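Local coordinates for TerD domain-containing protein (Streptomyces coelicolor A3, PDB 2QZ7) that is of unknown function but belongs to the TerD family linked to tellurium resistance and binds sodium ions, at residues I47-A52 with V61-F66; G73-S78 with M93-D98. All blocks are in the same frame, centred on the assembly; numbering follows the deposited sequence.

Contact 1 of 2, residues I47-A52 with V61-F66; sequences IATTYA and VYVVQF
Thr50 crosses one face of the Tyr62 ring at a slant: its OG1 stands 3.2 Å above the ring plane, over the centre, while CG2 reaches the phenol end, 3.4 Å from Tyr62 CZ. Thr50 CB completes a CH-pi contact over the same ring. With chi1 of 55°, OG1 falls between the backbone N and the carbonyl carbon, where it also accepts a long, bent hydrogen bond from Tyr62 N (3.3 Å, 135°). On the other face of the hairpin, Thr49 and Val63 run side by side, CG2 to CG2 at 3.7 Å, and Ile47 CG2 meets Val63 CG1; the other branch of Ile47 lies alongside the Gln65 amide, CG1 to OE1 at 3.6 Å, whose NE2 bonds to Asp67. Between these two layers, the antiparallel backbones are joined at the hydrogen-bonded pair Ala48-Val64, where Val64 N gives a 2.7 Å bond to Ala48 O; Val61 N bonds to Thr50 O at the same length but from above the carbonyl plane. Asp72 takes the Tyr62 hydroxyl. Strand 62-64 is an edge strand; strand 104-113 flanks 44-52 on its other side, helix 179-185 packs on Ile47 and Val63, and strand 91-95 meets Ala48 and Val64 on the opposite face.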
ATOM      1  N   ILE A  47       2.919  -0.373   1.931  1.00 43.58           N
ATOM      2  CA  ILE A  47       2.772   0.389   3.177  1.00 43.34           C
ATOM      3  C   ILE A  47       1.300   0.646   3.382  1.00 42.97           C
ATOM      4  O   ILE A  47       0.625   1.022   2.440  1.00 44.06           O
ATOM      5  CB  ILE A  47       3.502   1.777   3.067  1.00 43.25           C
ATOM      6  CG1 ILE A  47       5.019   1.585   2.771  1.00 44.76           C
ATOM      7  CG2 ILE A  47       3.285   2.571   4.346  1.00 42.72           C
ATOM      8  CD1 ILE A  47       5.777   2.949   2.538  1.00 42.23           C
ATOM      9  N   ALA A  48       0.796   0.478   4.610  1.00 43.43           N
ATOM     10  CA  ALA A  48      -0.583   0.885   4.932  1.00 41.80           C
ATOM     11  C   ALA A  48      -0.617   1.759   6.189  1.00 41.69           C
ATOM     12  O   ALA A  48       0.289   1.690   7.027  1.00 41.92           O
ATOM     13  CB  ALA A  48      -1.492  -0.351   5.145  1.00 41.83           C
ATOM     14  N   THR A  49      -1.656   2.587   6.279  1.00 42.80           N
ATOM     15  CA  THR A  49      -1.946   3.417   7.460  1.00 42.61           C
ATOM     16  C   THR A  49      -3.376   3.305   7.805  1.00 42.33           C
ATOM     17  O   THR A  49      -4.198   3.093   6.934  1.00 41.75           O
ATOM     18  CB  THR A  49      -1.623   4.882   7.205  1.00 41.49           C
ATOM     19  OG1 THR A  49      -1.961   5.175   5.849  1.00 42.49           O
ATOM     20  CG2 THR A  49      -0.067   5.130   7.379  1.00 39.86           C
ATOM     21  N   THR A  50      -3.663   3.464   9.093  1.00 42.76           N
ATOM     22  CA  THR A  50      -5.010   3.414   9.637  1.00 43.70           C
ATOM     23  C   THR A  50      -5.323   4.821  10.176  1.00 44.23           C
ATOM     24  O   THR A  50      -4.381   5.600  10.514  1.00 43.28           O
ATOM     25  CB  THR A  50      -5.080   2.379  10.798  1.00 43.52           C
ATOM     26  OG1 THR A  50      -4.085   2.712  11.777  1.00 44.00           O
ATOM     27  CG2 THR A  50      -4.770   0.983  10.269  1.00 43.91           C
ATOM     28  N   TYR A  51      -6.623   5.138  10.187  1.00 43.61           N
ATOM     29  CA  TYR A  51      -7.168   6.464  10.552  1.00 44.29           C
ATOM     30  C   TYR A  51      -8.358   6.297  11.497  1.00 44.36           C
ATOM     31  O   TYR A  51      -9.204   5.415  11.289  1.00 43.98           O
ATOM     32  CB  TYR A  51      -7.554   7.293   9.299  1.00 44.09           C
ATOM     33  CG  TYR A  51      -6.332   7.472   8.426  1.00 44.61           C
ATOM     34  CD1 TYR A  51      -5.465   8.570   8.617  1.00 42.92           C
ATOM     35  CD2 TYR A  51      -5.980   6.508   7.475  1.00 43.94           C
ATOM     36  CE1 TYR A  51      -4.306   8.704   7.852  1.00 41.14           C
ATOM     37  CE2 TYR A  51      -4.806   6.626   6.724  1.00 43.45           C
ATOM     38  CZ  TYR A  51      -3.974   7.737   6.922  1.00 44.49           C
ATOM     39  OH  TYR A  51      -2.798   7.880   6.184  1.00 45.16           O
ATOM     40  N   ALA A  52      -8.370   7.130  12.542  1.00 44.74           N
ATOM     41  CA  ALA A  52      -9.415   7.191  13.570  1.00 45.58           C
ATOM     42  C   ALA A  52     -10.743   7.612  12.970  1.00 46.28           C
ATOM     43  O   ALA A  52     -10.776   8.455  12.065  1.00 45.61           O
ATOM     44  CB  ALA A  52      -9.027   8.182  14.675  1.00 44.39           C
ATOM     45  N   VAL A  61      -3.008   6.557  12.632  1.00 42.22           N
ATOM     46  CA  VAL A  61      -3.016   5.987  13.989  1.00 42.01           C
ATOM     47  C   VAL A  61      -1.764   5.096  14.050  1.00 41.51           C
ATOM     48  O   VAL A  61      -1.017   5.104  15.033  1.00 40.87           O
ATOM     49  CB  VAL A  61      -4.295   5.162  14.279  1.00 41.69           C
ATOM     50  CG1 VAL A  61      -4.191   4.454  15.633  1.00 42.63           C
ATOM     51  CG2 VAL A  61      -5.585   6.107  14.235  1.00 42.70           C
ATOM     52  N   TYR A  62      -1.502   4.354  12.976  1.00 41.34           N
ATOM     53  CA  TYR A  62      -0.203   3.687  12.890  1.00 41.35           C
ATOM     54  C   TYR A  62       0.137   3.366  11.450  1.00 41.92           C
ATOM     55  O   TYR A  62      -0.734   3.415  10.589  1.00 40.88           O
ATOM     56  CB  TYR A  62      -0.180   2.401  13.777  1.00 41.52           C
ATOM     57  CG  TYR A  62      -1.254   1.389  13.491  1.00 40.71           C
ATOM     58  CD1 TYR A  62      -1.138   0.516  12.395  1.00 40.59           C
ATOM     59  CD2 TYR A  62      -2.390   1.274  14.330  1.00 40.49           C
ATOM     60  CE1 TYR A  62      -2.112  -0.434  12.116  1.00 40.56           C
ATOM     61  CE2 TYR A  62      -3.380   0.336  14.058  1.00 40.29           C
ATOM     62  CZ  TYR A  62      -3.240  -0.517  12.964  1.00 43.60           C
ATOM     63  OH  TYR A  62      -4.210  -1.452  12.696  1.00 44.71           O
ATOM     64  N   VAL A  63       1.406   3.007  11.213  1.00 42.26           N
ATOM     65  CA  VAL A  63       1.918   2.691   9.893  1.00 42.27           C
ATOM     66  C   VAL A  63       2.282   1.214   9.896  1.00 43.14           C
ATOM     67  O   VAL A  63       2.792   0.688  10.914  1.00 43.92           O
ATOM     68  CB  VAL A  63       3.208   3.578   9.549  1.00 43.23           C
ATOM     69  CG1 VAL A  63       3.897   3.134   8.186  1.00 42.97           C
ATOM     70  CG2 VAL A  63       2.845   5.095   9.583  1.00 42.95           C
ATOM     71  N   VAL A  64       1.981   0.512   8.790  1.00 42.51           N
ATOM     72  CA  VAL A  64       2.287  -0.901   8.694  1.00 41.71           C
ATOM     73  C   VAL A  64       3.180  -1.084   7.454  1.00 42.31           C
ATOM     74  O   VAL A  64       2.866  -0.570   6.375  1.00 41.56           O
ATOM     75  CB  VAL A  64       1.017  -1.847   8.576  1.00 42.57           C
ATOM     76  CG1 VAL A  64       1.436  -3.347   8.563  1.00 41.56           C
ATOM     77  CG2 VAL A  64      -0.002  -1.621   9.728  1.00 40.45           C
ATOM     78  N   GLN A  65       4.290  -1.782   7.626  1.00 41.26           N
ATOM     79  CA  GLN A  65       5.211  -2.097   6.508  1.00 42.26           C
ATOM     80  C   GLN A  65       6.153  -3.211   6.978  1.00 41.98           C
ATOM     81  O   GLN A  65       5.965  -3.712   8.076  1.00 41.91           O
ATOM     82  CB  GLN A  65       5.997  -0.862   6.010  1.00 42.56           C
ATOM     83  CG  GLN A  65       6.878  -0.205   7.053  1.00 43.68           C
ATOM     84  CD  GLN A  65       7.461   1.123   6.603  1.00 46.27           C
ATOM     85  OE1 GLN A  65       6.883   1.814   5.805  1.00 47.96           O
ATOM     86  NE2 GLN A  65       8.604   1.493   7.167  1.00 46.64           N
ATOM     87  N   PHE A  66       7.118  -3.625   6.145  1.00 41.18           N
ATOM     88  CA  PHE A  66       7.948  -4.801   6.463  1.00 41.59           C
ATOM     89  C   PHE A  66       8.630  -4.704   7.823  1.00 40.60           C
ATOM     90  O   PHE A  66       8.707  -5.698   8.508  1.00 39.75           O
ATOM     91  CB  PHE A  66       8.954  -5.131   5.334  1.00 40.52           C
ATOM     92  CG  PHE A  66      10.168  -4.247   5.324  1.00 42.16           C
ATOM     93  CD1 PHE A  66      11.404  -4.763   5.724  1.00 44.11           C
ATOM     94  CD2 PHE A  66      10.085  -2.909   4.915  1.00 43.41           C
ATOM     95  CE1 PHE A  66      12.561  -3.956   5.715  1.00 45.47           C
ATOM     96  CE2 PHE A  66      11.236  -2.103   4.904  1.00 45.38           C
ATOM     97  CZ  PHE A  66      12.463  -2.618   5.313  1.00 43.49           C
TER

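Contact 2 of 2, residues G73-S78 with M93-D98; sequences GTINMS and MTFELD
Thr94 N donates to Asn76 O at 2.8 Å, the shortest polar bond between the two strands, and Asn76 N returns one to Thr94 O at 3.1 Å, making an antiparallel hydrogen-bonded pair. One step beyond the strand, Glu96 N reaches Thr74 O (2.9 Å) almost in line with the carbonyl, with C=O...N at 170°. Ile75 carries the apolar side. Its CG2, placed anti to the backbone N (CG1 has chi1 -54°), presses on Met93 CG at 3.4 Å, a tight carbon contact, and also lies over one face of the Phe95 ring, offset toward the rim. The other branch brings CD1 to within 3.7 Å of Phe95 CD1. Met93 and Met77 are both selenomethionines; each bends at its third torsion, and Met77 SE meets Met93 CE at 3.7 Å. The polar side chains turn to partners nearby: Thr94 OG1 bonds to Glu92, Thr74 OG1 to Asp72, and Glu96 forms a salt bridge with Arg25. Strand 75-77 is an edge strand of its sheet, and 91-95 runs between it and strand 26-31. Ile75, Met93 and Phe95 face strands 44-52 and 62-64 of the other sheet.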
ATOM      1  N   GLY A  73      -2.274  -6.533  15.819  1.00 48.84           N
ATOM      2  CA  GLY A  73      -2.160  -7.872  15.216  1.00 48.03           C
ATOM      3  C   GLY A  73      -3.132  -8.185  14.085  1.00 47.70           C
ATOM      4  O   GLY A  73      -3.281  -9.326  13.684  1.00 47.49           O
ATOM      5  N   THR A  74      -3.802  -7.177  13.549  1.00 47.60           N
ATOM      6  CA  THR A  74      -4.868  -7.424  12.577  1.00 47.92           C
ATOM      7  C   THR A  74      -4.386  -7.429  11.150  1.00 47.99           C
ATOM      8  O   THR A  74      -5.161  -7.774  10.250  1.00 46.15           O
ATOM      9  CB  THR A  74      -5.951  -6.358  12.675  1.00 48.34           C
ATOM     10  OG1 THR A  74      -5.342  -5.092  12.383  1.00 51.77           O
ATOM     11  CG2 THR A  74      -6.549  -6.362  14.066  1.00 48.27           C
ATOM     12  N   ILE A  75      -3.127  -7.002  10.956  1.00 47.86           N
ATOM     13  CA  ILE A  75      -2.469  -6.963   9.651  1.00 49.23           C
ATOM     14  C   ILE A  75      -1.129  -7.746   9.687  1.00 50.11           C
ATOM     15  O   ILE A  75      -0.356  -7.619  10.646  1.00 51.47           O
ATOM     16  CB  ILE A  75      -2.266  -5.506   9.191  1.00 49.84           C
ATOM     17  CG1 ILE A  75      -3.623  -4.783   9.228  1.00 49.90           C
ATOM     18  CG2 ILE A  75      -1.664  -5.455   7.771  1.00 48.96           C
ATOM     19  CD1 ILE A  75      -3.582  -3.248   9.233  1.00 50.44           C
ATOM     20  N   ASN A  76      -0.888  -8.595   8.693  1.00 48.76           N
ATOM     21  CA  ASN A  76       0.281  -9.472   8.684  1.00 49.19           C
ATOM     22  C   ASN A  76       0.906  -9.353   7.318  1.00 47.81           C
ATOM     23  O   ASN A  76       0.229  -9.006   6.349  1.00 46.67           O
ATOM     24  CB  ASN A  76      -0.125 -10.967   8.975  1.00 49.89           C
ATOM     25  CG  ASN A  76       1.115 -11.985   8.980  1.00 54.52           C
ATOM     26  OD1 ASN A  76       1.092 -13.010   8.260  1.00 57.58           O
ATOM     27  ND2 ASN A  76       2.163 -11.708   9.808  1.00 52.48           N
HETATM   28  N   MSE A  77       2.207  -9.630   7.252  1.00 48.39           N
HETATM   29  CA  MSE A  77       2.933  -9.798   5.997  1.00 47.59           C
HETATM   30  C   MSE A  77       3.604 -11.163   6.045  1.00 48.58           C
HETATM   31  O   MSE A  77       4.564 -11.348   6.803  1.00 49.07           O
HETATM   32  CB  MSE A  77       3.977  -8.704   5.828  1.00 47.36           C
HETATM   33  CG  MSE A  77       3.343  -7.274   5.791  1.00 48.00           C
HETATM   34 SE   MSE A  77       4.674  -5.969   5.334  0.90 52.03          SE
HETATM   35  CE  MSE A  77       4.642  -6.236   3.373  1.00 45.24           C
ATOM     36  N   SER A  78       3.146 -12.113   5.232  1.00 47.76           N
ATOM     37  CA  SER A  78       3.855 -13.403   5.180  1.00 48.31           C
ATOM     38  C   SER A  78       5.123 -13.366   4.322  1.00 47.88           C
ATOM     39  O   SER A  78       5.948 -14.285   4.375  1.00 47.50           O
ATOM     40  CB  SER A  78       2.918 -14.501   4.673  1.00 48.94           C
ATOM     41  OG  SER A  78       2.652 -14.276   3.296  1.00 51.97           O
HETATM   42  N   MSE A  93       0.582  -8.213   1.949  1.00 42.45           N
HETATM   43  CA  MSE A  93       0.045  -7.734   3.200  1.00 42.20           C
HETATM   44  C   MSE A  93      -1.416  -8.167   3.266  1.00 42.56           C
HETATM   45  O   MSE A  93      -2.215  -7.857   2.356  1.00 40.72           O
HETATM   46  CB  MSE A  93       0.126  -6.182   3.246  1.00 43.88           C
HETATM   47  CG  MSE A  93      -0.284  -5.604   4.636  1.00 40.54           C
HETATM   48 SE   MSE A  93      -0.115  -3.703   4.769  0.80 47.05          SE
HETATM   49  CE  MSE A  93       1.804  -3.637   4.791  1.00 39.48           C
ATOM     50  N   THR A  94      -1.767  -8.878   4.335  1.00 42.69           N
ATOM     51  CA  THR A  94      -3.170  -9.288   4.572  1.00 43.87           C
ATOM     52  C   THR A  94      -3.855  -8.481   5.698  1.00 43.99           C
ATOM     53  O   THR A  94      -3.309  -8.359   6.784  1.00 44.73           O
ATOM     54  CB  THR A  94      -3.198 -10.788   4.873  1.00 43.95           C
ATOM     55  OG1 THR A  94      -2.645 -11.502   3.759  1.00 44.84           O
ATOM     56  CG2 THR A  94      -4.627 -11.320   5.189  1.00 46.11           C
ATOM     57  N   PHE A  95      -5.081  -8.005   5.465  1.00 43.94           N
ATOM     58  CA  PHE A  95      -5.834  -7.254   6.463  1.00 44.49           C
ATOM     59  C   PHE A  95      -7.048  -8.018   6.904  1.00 45.51           C
ATOM     60  O   PHE A  95      -7.846  -8.446   6.064  1.00 46.27           O
ATOM     61  CB  PHE A  95      -6.368  -5.901   5.918  1.00 42.40           C
ATOM     62  CG  PHE A  95      -5.325  -5.043   5.247  1.00 44.39           C
ATOM     63  CD1 PHE A  95      -4.985  -3.802   5.802  1.00 43.91           C
ATOM     64  CD2 PHE A  95      -4.685  -5.456   4.077  1.00 43.57           C
ATOM     65  CE1 PHE A  95      -4.044  -3.001   5.201  1.00 43.64           C
ATOM     66  CE2 PHE A  95      -3.723  -4.635   3.458  1.00 41.31           C
ATOM     67  CZ  PHE A  95      -3.432  -3.403   4.034  1.00 42.93           C
ATOM     68  N   GLU A  96      -7.213  -8.147   8.215  1.00 44.90           N
ATOM     69  CA  GLU A  96      -8.411  -8.721   8.757  1.00 45.97           C
ATOM     70  C   GLU A  96      -9.174  -7.508   9.214  1.00 45.43           C
ATOM     71  O   GLU A  96      -9.165  -7.175  10.392  1.00 45.63           O
ATOM     72  CB  GLU A  96      -8.107  -9.676   9.924  1.00 45.37           C
ATOM     73  CG  GLU A  96      -7.211 -10.888   9.594  1.00 50.60           C
ATOM     74  CD  GLU A  96      -7.782 -11.836   8.520  1.00 56.38           C
ATOM     75  OE1 GLU A  96      -9.025 -12.038   8.441  1.00 58.58           O
ATOM     76  OE2 GLU A  96      -6.965 -12.400   7.745  1.00 60.07           O
ATOM     77  N   LEU A  97      -9.796  -6.833   8.249  1.00 46.21           N
ATOM     78  CA  LEU A  97     -10.575  -5.595   8.453  1.00 46.26           C
ATOM     79  C   LEU A  97     -11.638  -5.716   9.556  1.00 46.62           C
ATOM     80  O   LEU A  97     -11.797  -4.826  10.388  1.00 46.29           O
ATOM     81  CB  LEU A  97     -11.204  -5.165   7.118  1.00 45.77           C
ATOM     82  CG  LEU A  97     -10.180  -4.829   5.997  1.00 45.27           C
ATOM     83  CD1 LEU A  97     -10.889  -4.482   4.702  1.00 43.06           C
ATOM     84  CD2 LEU A  97      -9.284  -3.702   6.375  1.00 45.45           C
ATOM     85  N   ASP A  98     -12.324  -6.846   9.577  1.00 48.02           N
ATOM     86  CA  ASP A  98     -13.401  -7.085  10.533  1.00 49.41           C
ATOM     87  C   ASP A  98     -12.913  -7.121  11.980  1.00 49.76           C
ATOM     88  O   ASP A  98     -13.699  -6.972  12.888  1.00 50.22           O
ATOM     89  CB  ASP A  98     -14.177  -8.353  10.160  1.00 50.28           C
ATOM     90  CG  ASP A  98     -13.327  -9.637  10.218  1.00 52.50           C
ATOM     91  OD1 ASP A  98     -13.952 -10.702  10.422  1.00 56.59           O
ATOM     92  OD2 ASP A  98     -12.077  -9.620  10.017  1.00 53.94           O
TER

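How the contacts relate
The two contacts lie in different antiparallel sheets of the TerD domain, with centres about 11 Å apart, and each pairs an outermost strand with its neighbour. They come in series along the chain: contact 1 closes a hairpin, and the chain then passes to the other sheet, where strand 75-77, the next after 62-64, opens contact 2. The sheets meet face to face, as in a beta sandwich. At the interface, Ala48 CB touches Met93 SE at 3.6 Å, while Met77 SE packs against the backbone at Gln65 and Phe66. Matching edges of the two sheets are thereby tied together, with bound sodium ions about 8 Å from the Gln65 side chain and about 6 Å from that of Met77.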